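Local coordinates for F5/8 type C domain protein (Bacteroides ovatus, PDB 4ZRX), which probably acts as an alpha-L-fucosidase, cutting terminal fucose from glycans, with a barrel catalytic domain and a C-terminal F5/8 type C module, at residues Q41-A46 against G424-L429; R225-G228 against G234-T237; A349-Q354 against E461-E466; D358-N363 against S382-N387; L391-D394 against R400-A403. One frame throughout, in Å; residues are numbered along the deposited sequence.

Contact 1 of 5, residues Q41-A46 against G424-L429. With EDO (1,2-ethanediol), chain F.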
# COMPACT_ATOMS: atom_id res chain seq x y z
N GLN A 41 -10.72 -13.22 2.67
CA GLN A 41 -11.96 -12.55 3.06
C GLN A 41 -11.76 -11.39 3.96
O GLN A 41 -12.62 -10.48 3.98
CB GLN A 41 -12.97 -13.45 3.71
CG GLN A 41 -13.17 -14.76 3.06
CD GLN A 41 -13.66 -14.69 1.72
OE1 GLN A 41 -14.68 -14.05 1.45
NE2 GLN A 41 -12.96 -15.40 0.78
N MSE A 42 -10.66 -11.35 4.71
CA MSE A 42 -10.45 -10.19 5.57
C MSE A 42 -10.35 -8.91 4.82
O MSE A 42 -10.83 -7.89 5.32
CB MSE A 42 -9.21 -10.37 6.45
CG MSE A 42 -9.26 -11.59 7.33
SE MSE A 42 -7.76 -11.60 8.59
CE MSE A 42 -6.39 -11.90 7.31
N GLU A 43 -9.62 -8.91 3.71
CA GLU A 43 -9.41 -7.79 2.80
C GLU A 43 -8.51 -6.70 3.33
O GLU A 43 -7.67 -6.22 2.57
CB GLU A 43 -10.71 -7.13 2.29
CG GLU A 43 -11.64 -8.06 1.57
CD GLU A 43 -12.86 -7.39 0.94
OE1 GLU A 43 -13.09 -6.16 1.17
OE2 GLU A 43 -13.66 -8.15 0.32
N LEU A 44 -8.75 -6.27 4.57
CA LEU A 44 -8.14 -5.04 5.11
C LEU A 44 -7.65 -5.31 6.49
O LEU A 44 -8.45 -5.53 7.39
CB LEU A 44 -9.16 -3.88 5.12
CG LEU A 44 -8.65 -2.55 5.60
CD1 LEU A 44 -7.62 -2.04 4.63
CD2 LEU A 44 -9.84 -1.61 5.77
N THR A 45 -6.35 -5.24 6.66
CA THR A 45 -5.75 -5.56 7.93
C THR A 45 -4.77 -4.47 8.35
O THR A 45 -4.35 -3.67 7.53
CB THR A 45 -5.02 -6.88 7.87
OG1 THR A 45 -4.03 -6.88 6.83
CG2 THR A 45 -5.99 -8.01 7.55
N ALA A 46 -4.39 -4.46 9.60
CA ALA A 46 -3.51 -3.41 10.13
C ALA A 46 -2.20 -3.95 10.64
O ALA A 46 -2.16 -4.91 11.42
CB ALA A 46 -4.23 -2.68 11.23
N GLY A 424 -10.41 -12.85 -10.02
CA GLY A 424 -9.95 -13.43 -8.77
C GLY A 424 -10.96 -13.23 -7.67
O GLY A 424 -12.18 -13.21 -7.88
N TYR A 425 -10.44 -13.03 -6.46
CA TYR A 425 -11.31 -12.76 -5.35
C TYR A 425 -12.16 -11.51 -5.52
O TYR A 425 -13.39 -11.53 -5.24
CB TYR A 425 -10.49 -12.67 -4.06
CG TYR A 425 -11.29 -12.21 -2.89
CD1 TYR A 425 -12.22 -13.03 -2.31
CD2 TYR A 425 -11.21 -10.89 -2.48
CE1 TYR A 425 -13.01 -12.56 -1.25
CE2 TYR A 425 -11.97 -10.43 -1.48
CZ TYR A 425 -12.86 -11.26 -0.87
OH TYR A 425 -13.65 -10.73 0.13
N LYS A 426 -11.56 -10.46 -6.01
CA LYS A 426 -12.22 -9.17 -6.16
C LYS A 426 -11.42 -8.31 -7.09
O LYS A 426 -10.22 -8.18 -6.93
CB LYS A 426 -12.41 -8.50 -4.83
CG LYS A 426 -13.20 -7.24 -4.83
CD LYS A 426 -13.61 -6.80 -3.44
CE LYS A 426 -14.71 -7.66 -2.93
NZ LYS A 426 -15.31 -7.19 -1.62
N ARG A 427 -12.12 -7.66 -8.03
CA ARG A 427 -11.52 -6.71 -8.94
C ARG A 427 -12.50 -5.54 -9.07
O ARG A 427 -13.73 -5.75 -9.23
CB ARG A 427 -11.33 -7.33 -10.29
CG ARG A 427 -10.81 -6.39 -11.41
CD ARG A 427 -9.45 -5.82 -11.11
NE ARG A 427 -8.75 -5.38 -12.33
CZ ARG A 427 -8.63 -4.13 -12.76
NH1 ARG A 427 -9.03 -3.06 -12.09
NH2 ARG A 427 -7.95 -3.94 -13.89
N MSE A 428 -11.97 -4.33 -8.92
CA MSE A 428 -12.77 -3.13 -9.06
C MSE A 428 -12.25 -2.27 -10.19
O MSE A 428 -11.03 -2.17 -10.41
CB MSE A 428 -12.88 -2.35 -7.78
CG MSE A 428 -13.55 -3.17 -6.74
SE MSE A 428 -14.07 -2.35 -5.05
CE MSE A 428 -12.43 -2.56 -4.10
N LEU A 429 -13.19 -1.67 -10.90
CA LEU A 429 -12.92 -0.79 -12.04
C LEU A 429 -13.57 0.54 -11.81
O LEU A 429 -14.76 0.60 -11.45
CB LEU A 429 -13.50 -1.40 -13.31
CG LEU A 429 -12.80 -2.62 -13.87
CD1 LEU A 429 -13.69 -3.19 -14.97
CD2 LEU A 429 -11.40 -2.23 -14.36
C1 EDO F . -15.71 -4.07 0.43
O1 EDO F . -15.62 -5.40 1.00
C2 EDO F . -15.11 -3.93 -0.99
O2 EDO F . -16.08 -4.38 -1.95
O HOH W 1 -15.21 -10.43 3.09

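Contact 2 of 5, residues R225-G228 against G234-T237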
# COMPACT_ATOMS: atom_id res chain seq x y z
N ARG A 225 1.84 -14.41 -0.18
CA ARG A 225 2.95 -13.92 -0.99
C ARG A 225 3.03 -12.40 -0.84
O ARG A 225 2.04 -11.69 -1.01
CB ARG A 225 2.70 -14.31 -2.46
CG ARG A 225 3.52 -13.60 -3.50
CD ARG A 225 3.31 -14.17 -4.86
NE ARG A 225 1.93 -14.09 -5.29
CZ ARG A 225 1.38 -13.13 -6.02
NH1 ARG A 225 2.05 -12.05 -6.40
NH2 ARG A 225 0.11 -13.24 -6.34
N TRP A 226 4.25 -11.90 -0.64
CA TRP A 226 4.48 -10.48 -0.69
C TRP A 226 4.22 -9.96 -2.11
O TRP A 226 4.76 -10.50 -3.04
CB TRP A 226 5.92 -10.21 -0.36
CG TRP A 226 6.29 -8.74 -0.35
CD1 TRP A 226 5.59 -7.77 0.24
CD2 TRP A 226 7.48 -8.14 -0.86
NE1 TRP A 226 6.22 -6.55 0.07
CE2 TRP A 226 7.40 -6.76 -0.59
CE3 TRP A 226 8.57 -8.62 -1.60
CZ2 TRP A 226 8.39 -5.86 -0.97
CZ3 TRP A 226 9.60 -7.72 -1.96
CH2 TRP A 226 9.48 -6.35 -1.64
N VAL A 227 3.49 -8.85 -2.24
CA VAL A 227 3.15 -8.33 -3.54
C VAL A 227 4.41 -7.94 -4.32
O VAL A 227 4.30 -7.87 -5.54
CB VAL A 227 2.14 -7.17 -3.46
CG1 VAL A 227 2.76 -5.93 -2.89
CG2 VAL A 227 1.49 -6.91 -4.82
N GLY A 228 5.53 -7.59 -3.64
CA GLY A 228 6.80 -7.29 -4.34
C GLY A 228 7.22 -5.86 -4.26
O GLY A 228 8.25 -5.49 -4.81
N GLY A 234 -0.73 -2.90 -6.13
CA GLY A 234 -0.80 -4.27 -6.63
C GLY A 234 -0.70 -4.30 -8.13
O GLY A 234 -0.22 -3.35 -8.76
N ARG A 235 -1.16 -5.39 -8.72
CA ARG A 235 -1.10 -5.59 -10.15
C ARG A 235 -2.52 -5.61 -10.70
O ARG A 235 -3.43 -6.28 -10.15
CB ARG A 235 -0.54 -6.96 -10.45
CG ARG A 235 0.96 -7.18 -10.13
CD ARG A 235 1.37 -8.65 -10.34
NE ARG A 235 2.79 -8.77 -9.98
CZ ARG A 235 3.25 -8.80 -8.73
NH1 ARG A 235 2.43 -8.81 -7.68
NH2 ARG A 235 4.53 -8.83 -8.53
N GLU A 236 -2.70 -4.92 -11.83
CA GLU A 236 -3.95 -5.09 -12.59
C GLU A 236 -4.21 -6.54 -13.02
O GLU A 236 -5.37 -6.98 -12.98
CB GLU A 236 -3.95 -4.21 -13.81
CG GLU A 236 -4.03 -2.74 -13.44
CD GLU A 236 -3.73 -1.84 -14.66
OE1 GLU A 236 -2.61 -1.86 -15.10
OE2 GLU A 236 -4.58 -1.06 -15.08
N THR A 237 -3.17 -7.26 -13.39
CA THR A 237 -3.30 -8.67 -13.73
C THR A 237 -2.62 -9.42 -12.59
O THR A 237 -1.37 -9.44 -12.52
CB THR A 237 -2.60 -8.99 -15.00
OG1 THR A 237 -3.12 -8.23 -16.08
CG2 THR A 237 -2.66 -10.49 -15.36

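Contact 3 of 5, residues A349-Q354 against E461-E466. With EDO (1,2-ethanediol), chain G.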
# COMPACT_ATOMS: atom_id res chain seq x y z
N ALA A 349 -12.21 5.44 6.57
CA ALA A 349 -13.32 4.56 6.87
C ALA A 349 -14.65 5.19 6.43
O ALA A 349 -15.50 4.53 5.87
CB ALA A 349 -13.38 4.20 8.37
N ASP A 350 -14.83 6.48 6.67
CA ASP A 350 -16.07 7.15 6.29
C ASP A 350 -16.20 7.16 4.76
O ASP A 350 -17.29 6.94 4.22
CB ASP A 350 -16.10 8.59 6.80
CG ASP A 350 -16.31 8.70 8.29
OD1 ASP A 350 -16.64 7.73 8.98
OD2 ASP A 350 -16.10 9.82 8.78
N TYR A 351 -15.09 7.37 4.05
CA TYR A 351 -15.13 7.35 2.58
C TYR A 351 -15.53 5.97 2.02
O TYR A 351 -16.37 5.89 1.13
CB TYR A 351 -13.80 7.80 2.02
CG TYR A 351 -13.81 7.85 0.54
CD1 TYR A 351 -14.46 8.85 -0.11
CD2 TYR A 351 -13.22 6.84 -0.23
CE1 TYR A 351 -14.52 8.87 -1.51
CE2 TYR A 351 -13.26 6.86 -1.60
CZ TYR A 351 -13.93 7.87 -2.24
OH TYR A 351 -14.01 7.91 -3.65
N ARG A 352 -14.92 4.93 2.52
CA ARG A 352 -15.30 3.56 2.10
C ARG A 352 -16.76 3.28 2.45
O ARG A 352 -17.46 2.70 1.64
CB ARG A 352 -14.41 2.56 2.72
CG ARG A 352 -12.94 2.71 2.30
CD ARG A 352 -12.16 1.45 2.54
NE ARG A 352 -12.42 0.93 3.88
CZ ARG A 352 -11.92 1.37 5.01
NH1 ARG A 352 -10.93 2.24 5.00
NH2 ARG A 352 -12.36 0.85 6.14
N GLN A 353 -17.18 3.65 3.65
CA GLN A 353 -18.56 3.38 4.04
C GLN A 353 -19.54 4.06 3.08
O GLN A 353 -20.52 3.46 2.65
CB GLN A 353 -18.87 3.78 5.50
CG GLN A 353 -20.33 3.33 6.01
CD GLN A 353 -21.55 4.18 5.57
OE1 GLN A 353 -22.70 3.67 5.46
NE2 GLN A 353 -21.35 5.47 5.33
N GLN A 354 -19.31 5.34 2.78
CA GLN A 354 -20.16 6.12 1.90
C GLN A 354 -20.15 5.52 0.49
O GLN A 354 -21.19 5.42 -0.17
CB GLN A 354 -19.68 7.59 1.84
CG GLN A 354 -19.88 8.35 3.15
CD GLN A 354 -18.90 9.53 3.40
OE1 GLN A 354 -18.11 9.95 2.53
NE2 GLN A 354 -18.92 10.04 4.63
N GLU A 461 -17.57 9.08 -4.60
CA GLU A 461 -17.27 10.50 -4.70
C GLU A 461 -15.79 10.71 -5.16
O GLU A 461 -14.84 10.18 -4.54
CB GLU A 461 -17.57 11.16 -3.33
CG GLU A 461 -18.10 12.59 -3.33
CD GLU A 461 -19.38 12.79 -4.15
OE1 GLU A 461 -20.50 12.36 -3.76
OE2 GLU A 461 -19.25 13.40 -5.20
N PRO A 462 -15.56 11.48 -6.25
CA PRO A 462 -14.16 11.70 -6.66
C PRO A 462 -13.44 12.56 -5.63
O PRO A 462 -14.03 13.46 -5.06
CB PRO A 462 -14.28 12.43 -8.01
CG PRO A 462 -15.67 12.09 -8.49
CD PRO A 462 -16.50 12.06 -7.25
N LEU A 463 -12.21 12.21 -5.33
CA LEU A 463 -11.43 12.91 -4.31
C LEU A 463 -10.37 13.76 -4.96
O LEU A 463 -9.84 13.41 -6.00
CB LEU A 463 -10.75 11.87 -3.40
CG LEU A 463 -11.70 11.07 -2.53
CD1 LEU A 463 -10.94 9.89 -1.91
CD2 LEU A 463 -12.44 11.86 -1.43
N GLN A 464 -10.06 14.88 -4.31
CA GLN A 464 -8.99 15.79 -4.73
C GLN A 464 -7.71 15.46 -3.99
O GLN A 464 -7.75 15.15 -2.79
CB GLN A 464 -9.33 17.24 -4.32
CG GLN A 464 -10.72 17.72 -4.66
CD GLN A 464 -11.04 17.48 -6.11
OE1 GLN A 464 -10.16 17.59 -6.98
NE2 GLN A 464 -12.30 17.14 -6.40
N GLU A 465 -6.58 15.58 -4.68
CA GLU A 465 -5.28 15.48 -4.02
C GLU A 465 -5.10 16.58 -2.99
O GLU A 465 -5.75 17.63 -3.04
CB GLU A 465 -4.11 15.52 -5.01
CG GLU A 465 -2.81 14.88 -4.47
CD GLU A 465 -3.05 13.56 -3.68
OE1 GLU A 465 -3.08 12.46 -4.29
OE2 GLU A 465 -3.19 13.62 -2.44
N GLU A 466 -4.23 16.31 -2.03
CA GLU A 466 -3.92 17.29 -1.00
C GLU A 466 -3.05 18.36 -1.61
O GLU A 466 -2.24 18.04 -2.48
CB GLU A 466 -3.17 16.60 0.14
CG GLU A 466 -3.90 16.79 1.43
CD GLU A 466 -3.32 15.95 2.51
OE1 GLU A 466 -2.09 15.68 2.46
OE2 GLU A 466 -4.12 15.55 3.38
C1 EDO G . -16.27 -1.08 3.12
O1 EDO G . -16.41 0.07 3.97
C2 EDO G . -14.80 -1.17 2.71
O2 EDO G . -13.93 -1.41 3.83

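Contact 4 of 5, residues D358-N363 against S382-N387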
# COMPACT_ATOMS: atom_id res chain seq x y z
N ASP A 358 -24.48 1.92 -1.00
CA ASP A 358 -25.59 1.70 -1.89
C ASP A 358 -25.20 0.99 -3.20
O ASP A 358 -24.88 1.61 -4.21
CB ASP A 358 -26.21 3.05 -2.19
CG ASP A 358 -27.49 2.94 -3.01
OD1 ASP A 358 -28.06 1.84 -3.21
OD2 ASP A 358 -27.93 3.97 -3.47
N ASN A 359 -25.22 -0.33 -3.17
CA ASN A 359 -24.99 -1.13 -4.34
C ASN A 359 -26.15 -0.96 -5.31
O ASN A 359 -27.27 -1.19 -4.95
CB ASN A 359 -24.86 -2.57 -3.91
CG ASN A 359 -24.55 -3.49 -5.03
OD1 ASN A 359 -24.39 -3.11 -6.21
ND2 ASN A 359 -24.49 -4.75 -4.66
N ARG A 360 -25.86 -0.54 -6.51
CA ARG A 360 -26.88 -0.21 -7.49
C ARG A 360 -27.33 -1.39 -8.34
O ARG A 360 -28.33 -1.29 -9.04
CB ARG A 360 -26.44 0.94 -8.38
CG ARG A 360 -26.01 2.26 -7.64
CD ARG A 360 -27.11 2.84 -6.73
NE ARG A 360 -28.27 3.19 -7.50
CZ ARG A 360 -29.32 3.82 -7.00
NH1 ARG A 360 -29.42 4.12 -5.70
NH2 ARG A 360 -30.31 4.12 -7.81
N VAL A 361 -26.61 -2.49 -8.28
CA VAL A 361 -26.95 -3.70 -9.03
C VAL A 361 -28.05 -4.43 -8.23
O VAL A 361 -27.88 -4.71 -7.05
CB VAL A 361 -25.76 -4.61 -9.23
CG1 VAL A 361 -26.12 -5.92 -9.87
CG2 VAL A 361 -24.73 -3.88 -10.10
N LYS A 362 -29.10 -4.79 -8.94
CA LYS A 362 -30.10 -5.69 -8.41
C LYS A 362 -29.66 -7.09 -8.89
O LYS A 362 -29.22 -7.29 -10.02
CB LYS A 362 -31.44 -5.35 -9.07
CG LYS A 362 -31.89 -3.93 -8.94
CD LYS A 362 -33.30 -3.73 -9.65
CE LYS A 362 -34.37 -4.38 -8.85
NZ LYS A 362 -35.73 -4.08 -9.41
N ASN A 363 -29.82 -8.04 -8.05
CA ASN A 363 -29.63 -9.43 -8.43
C ASN A 363 -28.23 -9.72 -8.93
O ASN A 363 -28.06 -10.57 -9.78
CB ASN A 363 -30.74 -9.89 -9.33
CG ASN A 363 -32.12 -9.49 -8.78
OD1 ASN A 363 -32.52 -9.95 -7.68
ND2 ASN A 363 -32.84 -8.64 -9.49
N SER A 382 -33.41 2.01 -10.04
CA SER A 382 -33.90 3.24 -10.62
C SER A 382 -33.00 4.46 -10.36
O SER A 382 -32.59 4.69 -9.21
CB SER A 382 -35.33 3.56 -10.11
OG SER A 382 -35.77 4.75 -10.76
N LYS A 383 -32.70 5.19 -11.44
CA LYS A 383 -31.98 6.47 -11.43
C LYS A 383 -30.56 6.30 -10.93
O LYS A 383 -30.12 7.02 -10.03
CB LYS A 383 -32.74 7.55 -10.61
CG LYS A 383 -34.08 7.89 -11.26
CD LYS A 383 -34.80 8.98 -10.53
CE LYS A 383 -35.93 9.46 -11.40
NZ LYS A 383 -36.83 10.39 -10.67
N SER A 384 -29.90 5.25 -11.39
CA SER A 384 -28.51 4.94 -10.96
C SER A 384 -27.53 5.76 -11.76
O SER A 384 -27.72 5.87 -12.95
CB SER A 384 -28.17 3.48 -11.23
OG SER A 384 -28.90 2.70 -10.36
N GLU A 385 -26.54 6.33 -11.07
CA GLU A 385 -25.33 6.94 -11.62
C GLU A 385 -24.19 6.19 -10.97
O GLU A 385 -24.16 6.04 -9.73
CB GLU A 385 -25.23 8.41 -11.22
CG GLU A 385 -24.00 9.10 -11.79
CD GLU A 385 -23.97 10.62 -11.60
OE1 GLU A 385 -24.50 11.13 -10.59
OE2 GLU A 385 -23.37 11.29 -12.44
N ILE A 386 -23.27 5.65 -11.77
CA ILE A 386 -22.22 4.82 -11.29
C ILE A 386 -20.90 5.22 -11.88
O ILE A 386 -20.82 5.71 -12.99
CB ILE A 386 -22.51 3.32 -11.59
CG1 ILE A 386 -22.75 3.02 -13.05
CG2 ILE A 386 -23.74 2.89 -10.80
CD1 ILE A 386 -22.68 1.56 -13.38
N ASN A 387 -19.83 4.98 -11.13
CA ASN A 387 -18.47 5.14 -11.60
C ASN A 387 -17.48 4.11 -11.07
O ASN A 387 -16.23 4.33 -11.16
CB ASN A 387 -17.99 6.56 -11.30
CG ASN A 387 -17.98 6.88 -9.82
OD1 ASN A 387 -18.13 6.01 -8.98
ND2 ASN A 387 -17.75 8.13 -9.51

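Contact 5 of 5, residues L391-D394 against R400-A403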
# COMPACT_ATOMS: atom_id res chain seq x y z
N LEU A 391 -16.32 -6.87 -9.30
CA LEU A 391 -16.54 -8.21 -9.77
C LEU A 391 -15.85 -9.21 -8.84
O LEU A 391 -14.75 -8.90 -8.31
CB LEU A 391 -16.00 -8.38 -11.18
CG LEU A 391 -16.42 -7.25 -12.12
CD1 LEU A 391 -15.55 -7.30 -13.29
CD2 LEU A 391 -17.84 -7.43 -12.54
N GLN A 392 -16.47 -10.41 -8.69
CA GLN A 392 -15.80 -11.51 -8.00
C GLN A 392 -15.98 -12.82 -8.75
O GLN A 392 -17.08 -13.06 -9.28
CB GLN A 392 -16.37 -11.69 -6.59
CG GLN A 392 -16.30 -10.45 -5.75
CD GLN A 392 -16.69 -10.68 -4.29
OE1 GLN A 392 -17.86 -10.53 -3.92
NE2 GLN A 392 -15.74 -11.06 -3.46
N GLU A 393 -14.96 -13.68 -8.68
CA GLU A 393 -15.05 -15.05 -9.12
C GLU A 393 -15.20 -15.96 -7.93
O GLU A 393 -14.71 -15.69 -6.83
CB GLU A 393 -13.74 -15.51 -9.84
CG GLU A 393 -13.57 -15.10 -11.18
CD GLU A 393 -12.22 -15.57 -11.75
OE1 GLU A 393 -12.18 -16.67 -12.29
OE2 GLU A 393 -11.23 -14.82 -11.71
N ASP A 394 -15.77 -17.14 -8.16
CA ASP A 394 -15.79 -18.13 -7.15
C ASP A 394 -14.49 -18.88 -7.06
O ASP A 394 -14.38 -20.02 -7.62
CB ASP A 394 -16.91 -19.16 -7.41
CG ASP A 394 -17.04 -20.18 -6.32
OD1 ASP A 394 -16.31 -20.08 -5.29
OD2 ASP A 394 -17.91 -21.13 -6.51
N ARG A 400 -9.88 -18.18 -12.96
CA ARG A 400 -10.05 -18.56 -14.38
C ARG A 400 -10.15 -17.42 -15.35
O ARG A 400 -9.76 -17.57 -16.48
CB ARG A 400 -11.29 -19.44 -14.50
CG ARG A 400 -11.16 -20.67 -13.61
CD ARG A 400 -12.31 -21.60 -13.77
NE ARG A 400 -12.14 -22.78 -12.93
CZ ARG A 400 -12.74 -23.95 -13.15
NH1 ARG A 400 -13.59 -24.11 -14.17
NH2 ARG A 400 -12.54 -24.95 -12.31
N VAL A 401 -10.68 -16.29 -14.95
CA VAL A 401 -10.90 -15.17 -15.86
C VAL A 401 -9.57 -14.56 -16.28
O VAL A 401 -8.67 -14.35 -15.48
CB VAL A 401 -11.88 -14.13 -15.30
CG1 VAL A 401 -12.02 -12.92 -16.24
CG2 VAL A 401 -13.26 -14.78 -15.12
N GLU A 402 -9.44 -14.41 -17.61
CA GLU A 402 -8.25 -13.86 -18.22
C GLU A 402 -8.44 -12.50 -18.91
O GLU A 402 -7.48 -11.73 -19.01
CB GLU A 402 -7.66 -14.83 -19.19
CG GLU A 402 -7.17 -16.08 -18.53
CD GLU A 402 -6.74 -17.15 -19.52
OE1 GLU A 402 -7.57 -17.42 -20.43
OE2 GLU A 402 -5.58 -17.73 -19.43
N ALA A 403 -9.64 -12.22 -19.42
CA ALA A 403 -9.97 -10.90 -19.98
C ALA A 403 -11.46 -10.68 -19.95
O ALA A 403 -12.24 -11.62 -20.16
CB ALA A 403 -9.48 -10.81 -21.43
O HOH W 2 -8.93 -14.15 -12.78

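Contact 1 of 5, residues Q41-A46 against G424-L429
E43 of the TIM barrel meets Y425 and K426 of the beta domain in a surface contact between two domains. E43 sits in the turn between helix 34-42 and strand 44-48, at the N-terminal end of a barrel strand. It is the first residue past the helix to leave helical angles, and its phi is positive, 72°. Its outstretched side chain carries the carboxylate over to the loop before strand 427-431. One oxygen takes both protein donors there. Y425 OH donates to the anti lone pair of E43 OE2 at 2.6 Å. K426 NZ reaches the same E43 OE2 on its syn side, 26° out of the carboxylate plane and 2.7 Å away, and forms a salt bridge. The bend of the lysine at chi3 turns its ammonium to the glutamate. The carboxylate meets the tyrosine at the ring edge, with the two planes 75° apart. Two bonds on OE2, together with the neighbouring ammonium, probably favour the charged form of E43. The amide of Q41 packs against the same ring obliquely. Q41 NE2 lies 3.5 Å from Y425 CE1, while Q41 NE2 donates to Y37 O. Further along, Y425 O accepts from Q392 NE2, which ties the tyrosine's backbone to strand 388-393. A water gives a hydrogen bond to Q41 O and a weak one to Y425 OH. A 1,2-ethanediol, probably from the crystallisation liquor, takes up the other carboxylate oxygen: its O1 donates to E43 OE1 at 2.6 Å, while its O2 accepts a weak bond from K426 NZ.

Contact 2 of 5, residues R225-G228 against G234-T237
The guanidinium of R225 has R235 NH1 at its edge, in its plane, and the two guanidinium planes are 61° apart. R235 has V227 O at its own edge, a little out of plane. These groups belong to the TIM-barrel (fucosidase) domain, where strand 225-226 runs into a loop that turns back to G234-T237. R235 stretches out from CG to NE and arrives end-on. Both its terminal nitrogens bond to one carbonyl oxygen: R235 NH1 to V227 O at 3.0 Å and R235 NH2 to V227 O at 3.1 Å. NH1 lies in the carbonyl plane, on a lone pair, while NH2 is tilted 23° from that plane. R235 NH2 also donates to A265 O. The two arginines come close, with R225 NH1 and R235 NH1 3.5 Å apart. E238 probably offsets this: its carboxylate makes salt bridges with R225 NH2 and with R235 NH1. R225 NE donates to Y283 O. A leucine in place of R235 would probably leave V227 O without these two donors and the E238 carboxylate without one of its two arginines. V227 lies alongside the incoming arginine, pointing the other way. V227 CG2, anti to the backbone N, meets two neighbours of the returning segment: it is 3.6 Å from R235 NH1 and 3.9 Å from G234 CA.

Contact 3 of 5, residues A349-Q354 against E461-E466
Y351 carries both kinds of interaction in this contact. Helix 339-356, late in the fucosidase barrel domain, presents it to the extended linker that leaves the beta domain for the F5/8 type C module. The polar part is a single short bond. Y351 OH donates to E461 O at 2.6 Å, tilted 29° from the carbonyl plane. The carbonyl oxygen lies at the edge of the tyrosine ring. Y351 CG is anti to the backbone N (chi1 -178°), which sends the ring out from the helix toward the linker.

The apolar part is a CH-pi contact on the ring face. L463 comes from the opposite direction and sets CD1 3.7 Å from the centroid of the Y351 ring, only 15° off the ring normal. Its second methyl sits nearer the rim, with L463 CD2 3.6 Å from Y351 CE1. S312 of helix 308-316 touches both Y351 and L463, so a second helix borders the pair.

Beyond this pair, polar groups bond elsewhere. In one of its two conformers, E465 accepts through OE2 from the backbone N of E466 and also bonds S307 OG. On the helix, R352 NE donates to O2 of a 1,2-ethanediol, probably from the crystallisation liquor, at 2.8 Å, while R352 NH2 reaches A87 O.

One tyrosine therefore holds the linker at two points, a backbone carbonyl at its hydroxyl and a leucine on its face. This probably steadies the start of the linker by one neutral hydrogen bond and apolar contact; the ion pair of E466 with R344 of the same helix is long and weak.

Contact 4 of 5, residues D358-N363 against S382-N387
S384 OG is gripped by R360 through two nitrogens at once. R360 NE donates to S384 OG at 3.0 Å, nearly straight at 161°, and R360 NH2 donates to S384 OG at 3.2 Å. This is a side-on approach, and the serine oxygen lies within a few degrees of the guanidinium plane. S384 OG also hydrogen-bonds K381 O, so the hydroxyl has a partner besides the arginine. The arginine is folded back at chi2 and chi3 (-58° and -62°), which brings the guanidinium edge to the serine hydroxyl. Its far nitrogen is held too: R360 NH1 makes a salt bridge with D358 OD2 at 2.7 Å. R360 NH2 also lies 2.7 Å from S382 O. D358 OD1 in turn pairs with K381 NZ. The aliphatic part of the arginine rests on I386, with R360 CG 3.9 Å from I386 CG2. Just before the arginine, N359 OD1 accepts from the backbone N of V361, an Asx turn that spans R360.

The contact lies in the beta domain beyond helix 339-356. The backbone of R360 bonds K381 of strand 374-381 and A457 of strand 450-458. Strand 384-386 pairs antiparallel with strand 433-436.

Contact 5 of 5, residues L391-D394 against R400-A403
Segment 391-394 ends strand 388-393 and segment 400-403 begins strand 401-410, with the CA atoms of E393 and V401 7.9 Å apart. The two strands belong to different four-stranded antiparallel sheets of the beta domain, so the link between these segments runs through a side chain and not through strand pairing. At the far end, E402 and A403 both face E445, a classic beta bulge. E393 makes the link. It reaches across with a straight side chain and brings one carboxylate oxygen to two successive backbone N-H groups. R400 N donates to E393 OE1 at 2.8 Å on the syn lone pair. V401 N donates to the same E393 OE1 at 3.1 Å from above the carboxylate plane, 42° out of it. The other oxygen accepts from G424 N and from a water, and that water also donates to V401 O. The carboxylate is buried, and these donors supply its polar partners. V401 covers it with a methyl, V401 CG2 lying 3.6 Å from E393 CD. A leucine in place of E393 would probably leave the N-H groups of R400, V401 and G424 without the carboxylate that accepts from them. R400 sends its own head elsewhere, to T449 O and K397 O. Around the contact, strand 388-393 lies between strands 427-431 and 450-458, while strand 401-410 lies between strands 438-446 and 413-420.

Overall arrangement
Contacts 1 and 5 are joined directly, with centres about 13 Å apart: R427 O and L391 N probably hydrogen-bond between neighbouring strands 427-431 and 388-393, and G424 adjoins E393 in the loop before. Contact 2 stays within the barrel domain, its centre about 12 Å from that of contact 1, and packs on it through E236 and R427. Contact 3 lies about 18 Å from contact 1, centre to centre, where L44 touches R352. Contact 4 is the outermost, and shares the beta domain with contact 5. Contact 1 and its ethanediol lie opposite the C-terminal strand ends, where TIM-barrel active sites are found. The bound ethanediols therefore probably do not mark the catalytic pocket.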